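Local coordinates for probable glutamine-binding lipoprotein GlnH (GLNBP) (Mycobacterium tuberculosis, PDB 6H20) that probably serves as an aspartate-specific extracellular solute-binding lipoprotein, here bound to asparagine, that helps regulate protein kinase G signalling and glutamate metabolism, at residues I47-S61 with Q111-S123. Sequence-based numbering, arbitrary orientation.
Sequences IRARGRLIVGLDIGS and QKSQVDIVVKTMS. With ASN (asparagine), chain B.
D116 and I54 grip each other at the start of a parallel strand pairing. I54 N donates to D116 OD2 at 2.8 Å, almost straight (174°), on the anti side of the carboxylate and somewhat out of its plane, while D116 N returns a bond to I54 O. Both are possible because D116 CG sits beside its own backbone N (chi1 -61°). D116 OD1 is met on its syn side by R50 NH2 at 3.0 Å, a salt bridge with guanidinium and carboxylate planes only 24° apart. A water joins R50 NE, R52 O and D116 OD2, so OD2 has two donors.

Further along, G56 N reaches I117 O at 2.8 Å and V119 N donates to G56 O at 3.1 Å; bonding to residues two apart marks a parallel pair. V115 CG1 packs against the G56 backbone.

Apolar contacts line one face: V55 CG2 runs beside I117 CG1 (4.1 Å), and L53 CD2 meets I117 CD1 (3.8 Å).

K120 crosses D58 at about a right angle, NZ forming a salt bridge with D58 OD2 at 3.1 Å whose hydrogen bond is weak; a second water links NZ to S61 OG and T121 OG1. T121 OG1 donates to OD1 of the bound asparagine, T121 O accepts from its N, and S123 N donates to its OXT at 2.9 Å.

In this lobe of a family 3 solute-binding protein, strand 117-118 thus leads into ligand-binding K120-S123; 53-57 lies between it and 96-100, helix 77-90 packs against V55, and 232-240 pairs antiparallel with 117-118.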
ATOM      1  N   ILE A  47       8.748  21.729  -5.375  1.00 24.77           N
ATOM      2  CA  ILE A  47       7.943  20.873  -6.239  1.00 24.72           C
ATOM      3  C   ILE A  47       7.266  21.711  -7.312  1.00 27.36           C
ATOM      4  O   ILE A  47       7.298  21.380  -8.503  1.00 28.27           O
ATOM      5  CB  ILE A  47       6.918  20.087  -5.405  1.00 24.77           C
ATOM      6  CG1 ILE A  47       7.629  19.057  -4.521  1.00 25.21           C
ATOM      7  CG2 ILE A  47       5.898  19.415  -6.313  1.00 24.15           C
ATOM      8  CD1 ILE A  47       6.748  18.473  -3.426  1.00 25.06           C
ATOM      9  N   ARG A  48       6.660  22.824  -6.900  1.00 28.21           N
ATOM     10  CA  ARG A  48       5.978  23.697  -7.844  1.00 31.28           C
ATOM     11  C   ARG A  48       6.930  24.189  -8.926  1.00 29.89           C
ATOM     12  O   ARG A  48       6.567  24.231 -10.108  1.00 37.71           O
ATOM     13  CB  ARG A  48       5.365  24.874  -7.084  1.00 30.03           C
ATOM     14  CG  ARG A  48       4.085  25.409  -7.689  1.00 35.49           C
ATOM     15  CD  ARG A  48       3.408  26.386  -6.744  1.00 31.29           C
ATOM     16  NE  ARG A  48       4.356  27.350  -6.185  1.00 38.98           N
ATOM     17  CZ  ARG A  48       4.634  27.464  -4.887  1.00 34.98           C
ATOM     18  NH1 ARG A  48       4.042  26.668  -4.002  1.00 26.54           N
ATOM     19  NH2 ARG A  48       5.513  28.372  -4.474  1.00 38.98           N
ATOM     20  N   ALA A  49       8.164  24.540  -8.546  1.00 29.32           N
ATOM     21  CA  ALA A  49       9.141  25.009  -9.523  1.00 31.96           C
ATOM     22  C   ALA A  49       9.568  23.901 -10.471  1.00 31.26           C
ATOM     23  O   ALA A  49       9.946  24.180 -11.617  1.00 37.60           O
ATOM     24  CB  ALA A  49      10.362  25.594  -8.815  1.00 31.54           C
ATOM     25  N   ARG A  50       9.540  22.648 -10.017  1.00 29.43           N
ATOM     26  CA  ARG A  50       9.847  21.533 -10.906  1.00 31.38           C
ATOM     27  C   ARG A  50       8.708  21.226 -11.867  1.00 29.54           C
ATOM     28  O   ARG A  50       8.911  20.453 -12.811  1.00 31.79           O
ATOM     29  CB  ARG A  50      10.227  20.275 -10.117  1.00 30.06           C
ATOM     30  CG  ARG A  50      11.625  20.314  -9.512  1.00 33.21           C
ATOM     31  CD  ARG A  50      12.057  18.946  -9.001  1.00 33.20           C
ATOM     32  NE  ARG A  50      11.355  18.571  -7.773  1.00 33.14           N
ATOM     33  CZ  ARG A  50      11.742  18.931  -6.552  1.00 32.41           C
ATOM     34  NH1 ARG A  50      12.829  19.673  -6.387  1.00 38.12           N
ATOM     35  NH2 ARG A  50      11.041  18.545  -5.491  1.00 32.03           N
ATOM     36  N   GLY A  51       7.530  21.815 -11.654  1.00 30.32           N
ATOM     37  CA  GLY A  51       6.444  21.743 -12.605  1.00 32.37           C
ATOM     38  C   GLY A  51       5.544  20.540 -12.454  1.00 31.57           C
ATOM     39  O   GLY A  51       4.494  20.485 -13.110  1.00 34.53           O
ATOM     40  N   ARG A  52       5.916  19.578 -11.616  1.00 27.42           N
ATOM     41  CA  ARG A  52       5.090  18.397 -11.414  1.00 25.63           C
ATOM     42  C   ARG A  52       5.511  17.706 -10.128  1.00 20.95           C
ATOM     43  O   ARG A  52       6.658  17.833  -9.680  1.00 24.61           O
ATOM     44  CB  ARG A  52       5.182  17.412 -12.592  1.00 27.47           C
ATOM     45  CG  ARG A  52       6.431  16.530 -12.587  1.00 28.44           C
ATOM     46  CD  ARG A  52       7.691  17.307 -12.959  1.00 30.05           C
ATOM     47  NE  ARG A  52       8.776  16.408 -13.346  1.00 30.03           N
ATOM     48  CZ  ARG A  52      10.051  16.777 -13.444  1.00 32.43           C
ATOM     49  NH1 ARG A  52      10.399  18.032 -13.183  1.00 31.20           N
ATOM     50  NH2 ARG A  52      10.975  15.894 -13.803  1.00 33.55           N
ATOM     51  N   LEU A  53       4.560  16.984  -9.543  1.00 20.24           N
ATOM     52  CA  LEU A  53       4.801  16.117  -8.399  1.00 18.82           C
ATOM     53  C   LEU A  53       5.257  14.754  -8.905  1.00 23.43           C
ATOM     54  O   LEU A  53       4.613  14.172  -9.786  1.00 23.50           O
ATOM     55  CB  LEU A  53       3.497  15.957  -7.614  1.00 19.20           C
ATOM     56  CG  LEU A  53       3.499  15.063  -6.374  1.00 20.81           C
ATOM     57  CD1 LEU A  53       4.305  15.736  -5.261  1.00 19.14           C
ATOM     58  CD2 LEU A  53       2.071  14.766  -5.898  1.00 20.63           C
ATOM     59  N   ILE A  54       6.373  14.258  -8.373  1.00 21.60           N
ATOM     60  CA  ILE A  54       6.917  12.961  -8.779  1.00 22.58           C
ATOM     61  C   ILE A  54       6.500  11.929  -7.742  1.00 23.07           C
ATOM     62  O   ILE A  54       6.850  12.043  -6.558  1.00 19.83           O
ATOM     63  CB  ILE A  54       8.441  13.013  -8.953  1.00 23.95           C
ATOM     64  CG1 ILE A  54       8.804  14.082  -9.988  1.00 26.14           C
ATOM     65  CG2 ILE A  54       8.977  11.640  -9.357  1.00 27.34           C
ATOM     66  CD1 ILE A  54      10.285  14.411 -10.051  1.00 30.82           C
ATOM     67  N   VAL A  55       5.737  10.928  -8.194  1.00 19.95           N
ATOM     68  CA  VAL A  55       5.030   9.992  -7.327  1.00 20.19           C
ATOM     69  C   VAL A  55       5.564   8.592  -7.583  1.00 21.89           C
ATOM     70  O   VAL A  55       5.557   8.122  -8.723  1.00 20.03           O
ATOM     71  CB  VAL A  55       3.520  10.031  -7.613  1.00 17.15           C
ATOM     72  CG1 VAL A  55       2.768   9.021  -6.735  1.00 19.29           C
ATOM     73  CG2 VAL A  55       2.967  11.436  -7.407  1.00 18.58           C
ATOM     74  N   GLY A  56       5.967   7.908  -6.512  1.00 20.91           N
ATOM     75  CA  GLY A  56       6.417   6.529  -6.616  1.00 23.17           C
ATOM     76  C   GLY A  56       5.262   5.569  -6.413  1.00 24.28           C
ATOM     77  O   GLY A  56       4.522   5.671  -5.428  1.00 20.36           O
ATOM     78  N   LEU A  57       5.109   4.643  -7.353  1.00 19.35           N
ATOM     79  CA  LEU A  57       4.071   3.610  -7.307  1.00 19.05           C
ATOM     80  C   LEU A  57       4.410   2.597  -8.392  1.00 22.97           C
ATOM     81  O   LEU A  57       5.513   2.617  -8.945  1.00 19.15           O
ATOM     82  CB  LEU A  57       2.665   4.208  -7.436  1.00 20.36           C
ATOM     83  CG  LEU A  57       2.365   5.283  -8.487  1.00 19.06           C
ATOM     84  CD1 LEU A  57       2.534   4.767  -9.923  1.00 22.04           C
ATOM     85  CD2 LEU A  57       0.951   5.834  -8.262  1.00 21.05           C
ATOM     86  N   ASP A  58       3.475   1.707  -8.712  1.00 19.89           N
ATOM     87  CA  ASP A  58       3.742   0.730  -9.771  1.00 23.20           C
ATOM     88  C   ASP A  58       2.471   0.503 -10.574  1.00 26.83           C
ATOM     89  O   ASP A  58       1.484   1.232 -10.435  1.00 30.36           O
ATOM     90  CB  ASP A  58       4.328  -0.573  -9.208  1.00 27.05           C
ATOM     91  CG  ASP A  58       3.284  -1.453  -8.510  1.00 32.12           C
ATOM     92  OD1 ASP A  58       2.092  -1.096  -8.435  1.00 37.78           O
ATOM     93  OD2 ASP A  58       3.677  -2.529  -8.035  1.00 43.14           O
ATOM     94  N   ILE A  59       2.477  -0.549 -11.396  1.00 25.81           N
ATOM     95  CA  ILE A  59       1.256  -0.986 -12.058  1.00 30.47           C
ATOM     96  C   ILE A  59       0.857  -2.412 -11.667  1.00 23.22           C
ATOM     97  O   ILE A  59       0.099  -3.061 -12.370  1.00 29.83           O
ATOM     98  CB  ILE A  59       1.299  -0.750 -13.580  1.00 32.07           C
ATOM     99  CG1 ILE A  59       2.457  -1.515 -14.228  1.00 30.19           C
ATOM    100  CG2 ILE A  59       1.449   0.733 -13.875  1.00 33.88           C
ATOM    101  CD1 ILE A  59       2.480  -1.404 -15.746  1.00 37.03           C
ATOM    102  N   GLY A  60       1.320  -2.898 -10.518  1.00 25.60           N
ATOM    103  CA  GLY A  60       1.028  -4.256 -10.091  1.00 26.76           C
ATOM    104  C   GLY A  60      -0.118  -4.443  -9.115  1.00 29.71           C
ATOM    105  O   GLY A  60      -0.345  -5.575  -8.664  1.00 28.85           O
ATOM    106  N   SER A  61      -0.869  -3.387  -8.792  1.00 26.58           N
ATOM    107  CA  SER A  61      -1.906  -3.442  -7.761  1.00 23.87           C
ATOM    108  C   SER A  61      -3.228  -2.950  -8.348  1.00 23.55           C
ATOM    109  O   SER A  61      -3.546  -1.755  -8.282  1.00 19.40           O
ATOM    110  CB  SER A  61      -1.490  -2.640  -6.513  1.00 27.12           C
ATOM    111  OG  SER A  61      -0.353  -3.230  -5.878  1.00 33.06           O
ATOM    112  N   GLN A 111      14.647   7.638   0.493  1.00 25.45           N
ATOM    113  CA  GLN A 111      15.947   7.972   1.071  1.00 28.54           C
ATOM    114  C   GLN A 111      16.832   8.701   0.066  1.00 28.81           C
ATOM    115  O   GLN A 111      17.574   9.628   0.433  1.00 30.97           O
ATOM    116  CB  GLN A 111      16.634   6.689   1.531  1.00 31.50           C
ATOM    117  CG  GLN A 111      16.075   6.099   2.814  1.00 29.89           C
ATOM    118  CD  GLN A 111      16.793   4.826   3.212  1.00 29.90           C
ATOM    119  OE1 GLN A 111      16.953   3.917   2.399  1.00 33.62           O
ATOM    120  NE2 GLN A 111      17.236   4.756   4.462  1.00 35.15           N
ATOM    121  N   LYS A 112      16.768   8.302  -1.201  1.00 30.04           N
ATOM    122  CA  LYS A 112      17.596   8.875  -2.255  1.00 31.14           C
ATOM    123  C   LYS A 112      16.956  10.093  -2.902  1.00 33.15           C
ATOM    124  O   LYS A 112      17.491  10.603  -3.888  1.00 35.44           O
ATOM    125  CB  LYS A 112      17.887   7.831  -3.336  1.00 30.99           C
ATOM    126  CG  LYS A 112      18.771   6.682  -2.904  1.00 36.31           C
ATOM    127  CD  LYS A 112      18.865   5.650  -4.020  1.00 37.54           C
ATOM    128  CE  LYS A 112      20.214   4.954  -4.040  1.00 47.11           C
ATOM    129  NZ  LYS A 112      20.580   4.392  -2.712  1.00 51.04           N
ATOM    130  N   SER A 113      15.814  10.556  -2.385  1.00 30.08           N
ATOM    131  CA  SER A 113      15.108  11.705  -2.950  1.00 29.22           C
ATOM    132  C   SER A 113      14.838  11.527  -4.443  1.00 30.19           C
ATOM    133  O   SER A 113      14.949  12.467  -5.232  1.00 38.73           O
ATOM    134  CB  SER A 113      15.836  13.019  -2.653  1.00 33.36           C
ATOM    135  OG  SER A 113      15.884  13.241  -1.259  1.00 41.51           O
ATOM    136  N   GLN A 114      14.474  10.302  -4.836  1.00 28.36           N
ATOM    137  CA  GLN A 114      14.135  10.008  -6.219  1.00 27.25           C
ATOM    138  C   GLN A 114      12.669  10.271  -6.544  1.00 26.04           C
ATOM    139  O   GLN A 114      12.311  10.307  -7.724  1.00 28.45           O
ATOM    140  CB  GLN A 114      14.477   8.555  -6.549  1.00 30.20           C
ATOM    141  CG  GLN A 114      15.957   8.231  -6.461  1.00 33.79           C
ATOM    142  CD  GLN A 114      16.234   6.773  -6.766  1.00 34.30           C
ATOM    143  OE1 GLN A 114      15.409   5.906  -6.492  1.00 42.09           O
ATOM    144  NE2 GLN A 114      17.400   6.497  -7.339  1.00 41.88           N
ATOM    145  N   VAL A 115      11.817  10.439  -5.527  1.00 22.00           N
ATOM    146  CA  VAL A 115      10.427  10.829  -5.706  1.00 22.55           C
ATOM    147  C   VAL A 115      10.094  11.815  -4.601  1.00 23.44           C
ATOM    148  O   VAL A 115      10.755  11.859  -3.562  1.00 25.96           O
ATOM    149  CB  VAL A 115       9.455   9.629  -5.629  1.00 21.50           C
ATOM    150  CG1 VAL A 115       9.748   8.615  -6.729  1.00 20.26           C
ATOM    151  CG2 VAL A 115       9.531   8.958  -4.260  1.00 24.08           C
ATOM    152  N   ASP A 116       9.047  12.611  -4.830  1.00 20.30           N
ATOM    153  CA  ASP A 116       8.563  13.472  -3.757  1.00 19.83           C
ATOM    154  C   ASP A 116       7.778  12.664  -2.727  1.00 19.08           C
ATOM    155  O   ASP A 116       7.938  12.864  -1.514  1.00 19.61           O
ATOM    156  CB  ASP A 116       7.670  14.579  -4.319  1.00 20.92           C
ATOM    157  CG  ASP A 116       8.393  15.491  -5.300  1.00 24.43           C
ATOM    158  OD1 ASP A 116       9.446  16.064  -4.934  1.00 27.28           O
ATOM    159  OD2 ASP A 116       7.892  15.667  -6.434  1.00 23.86           O
ATOM    160  N   ILE A 117       6.905  11.774  -3.190  1.00 17.67           N
ATOM    161  CA  ILE A 117       6.076  10.965  -2.307  1.00 17.43           C
ATOM    162  C   ILE A 117       5.948   9.570  -2.898  1.00 17.75           C
ATOM    163  O   ILE A 117       6.095   9.370  -4.109  1.00 19.51           O
ATOM    164  CB  ILE A 117       4.668  11.563  -2.071  1.00 15.66           C
ATOM    165  CG1 ILE A 117       3.860  11.616  -3.374  1.00 15.39           C
ATOM    166  CG2 ILE A 117       4.776  12.957  -1.436  1.00 16.38           C
ATOM    167  CD1 ILE A 117       2.435  12.153  -3.196  1.00 16.59           C
ATOM    168  N   VAL A 118       5.704   8.598  -2.025  1.00 15.67           N
ATOM    169  CA  VAL A 118       5.288   7.253  -2.425  1.00 15.48           C
ATOM    170  C   VAL A 118       3.835   7.106  -2.005  1.00 16.13           C
ATOM    171  O   VAL A 118       3.499   7.319  -0.834  1.00 16.16           O
ATOM    172  CB  VAL A 118       6.152   6.171  -1.761  1.00 17.80           C
ATOM    173  CG1 VAL A 118       5.528   4.783  -1.945  1.00 17.80           C
ATOM    174  CG2 VAL A 118       7.573   6.183  -2.332  1.00 19.24           C
ATOM    175  N   VAL A 119       2.968   6.787  -2.953  1.00 15.68           N
ATOM    176  CA  VAL A 119       1.580   6.427  -2.661  1.00 14.27           C
ATOM    177  C   VAL A 119       1.413   5.046  -3.275  1.00 14.26           C
ATOM    178  O   VAL A 119       1.111   4.903  -4.468  1.00 15.67           O
ATOM    179  CB  VAL A 119       0.557   7.424  -3.214  1.00 15.70           C
ATOM    180  CG1 VAL A 119      -0.826   7.146  -2.611  1.00 15.07           C
ATOM    181  CG2 VAL A 119       0.971   8.874  -2.905  1.00 15.95           C
ATOM    182  N   LYS A 120       1.707   4.021  -2.477  1.00 14.18           N
ATOM    183  CA  LYS A 120       1.728   2.647  -2.972  1.00 14.65           C
ATOM    184  C   LYS A 120       1.469   1.720  -1.803  1.00 13.59           C
ATOM    185  O   LYS A 120       2.394   1.074  -1.291  1.00 16.11           O
ATOM    186  CB  LYS A 120       3.070   2.329  -3.644  1.00 18.93           C
ATOM    187  CG  LYS A 120       3.008   1.018  -4.439  1.00 21.27           C
ATOM    188  CD  LYS A 120       4.387   0.411  -4.627  1.00 22.62           C
ATOM    189  CE  LYS A 120       4.351  -0.903  -5.410  1.00 27.45           C
ATOM    190  NZ  LYS A 120       3.214  -1.806  -5.070  1.00 29.22           N
ATOM    191  N   THR A 121       0.208   1.685  -1.372  1.00 13.42           N
ATOM    192  CA  THR A 121      -0.280   0.839  -0.280  1.00 14.15           C
ATOM    193  C   THR A 121       0.729   0.706   0.867  1.00 13.64           C
ATOM    194  O   THR A 121       0.985  -0.385   1.369  1.00 16.36           O
ATOM    195  CB  THR A 121      -0.733  -0.545  -0.799  1.00 14.43           C
ATOM    196  OG1 THR A 121       0.368  -1.259  -1.401  1.00 15.97           O
ATOM    197  CG2 THR A 121      -1.851  -0.396  -1.834  1.00 16.99           C
ATOM    198  N   MET A 122       1.315   1.820   1.298  1.00 14.43           N
ATOM    199  CA  MET A 122       2.521   1.726   2.117  1.00 14.80           C
ATOM    200  C   MET A 122       2.146   1.731   3.591  1.00 17.31           C
ATOM    201  O   MET A 122       1.844   2.785   4.163  1.00 16.15           O
ATOM    202  CB  MET A 122       3.512   2.840   1.789  1.00 14.50           C
ATOM    203  CG  MET A 122       4.895   2.552   2.334  1.00 15.15           C
ATOM    204  SD  MET A 122       6.055   3.771   1.738  1.00 18.34           S
ATOM    205  CE  MET A 122       7.550   3.162   2.502  1.00 18.31           C
ATOM    206  N   SER A 123       2.178   0.550   4.214  1.00 14.75           N
ATOM    207  CA  SER A 123       1.846   0.456   5.632  1.00 14.73           C
ATOM    208  C   SER A 123       2.848   1.223   6.483  1.00 15.20           C
ATOM    209  O   SER A 123       4.067   1.128   6.299  1.00 16.23           O
ATOM    210  CB  SER A 123       1.827  -0.997   6.087  1.00 16.91           C
ATOM    211  OG  SER A 123       0.792  -1.680   5.420  1.00 14.88           O
TER
HETATM  212  N   ASN B 401       0.774  -2.782   2.662  1.00 15.01           N
HETATM  213  CA  ASN B 401       1.798  -3.825   2.657  1.00 14.26           C
HETATM  214  C   ASN B 401       3.166  -3.191   2.834  1.00 15.65           C
HETATM  215  O   ASN B 401       4.198  -3.855   2.631  1.00 14.72           O
HETATM  216  CB  ASN B 401       1.742  -4.638   1.362  1.00 15.45           C
HETATM  217  CG  ASN B 401       2.148  -3.837   0.150  1.00 16.10           C
HETATM  218  OD1 ASN B 401       2.184  -2.611   0.165  1.00 17.19           O
HETATM  219  ND2 ASN B 401       2.495  -4.538  -0.905  1.00 15.55           N
HETATM  220  OXT ASN B 401       3.225  -1.992   3.185  1.00 15.29           O
HETATM  221  O   HOH W   1       8.816  17.533  -8.115  1.00 39.82           O
HETATM  222  O   HOH W   2       0.575  -1.503  -4.089  1.00 27.55           O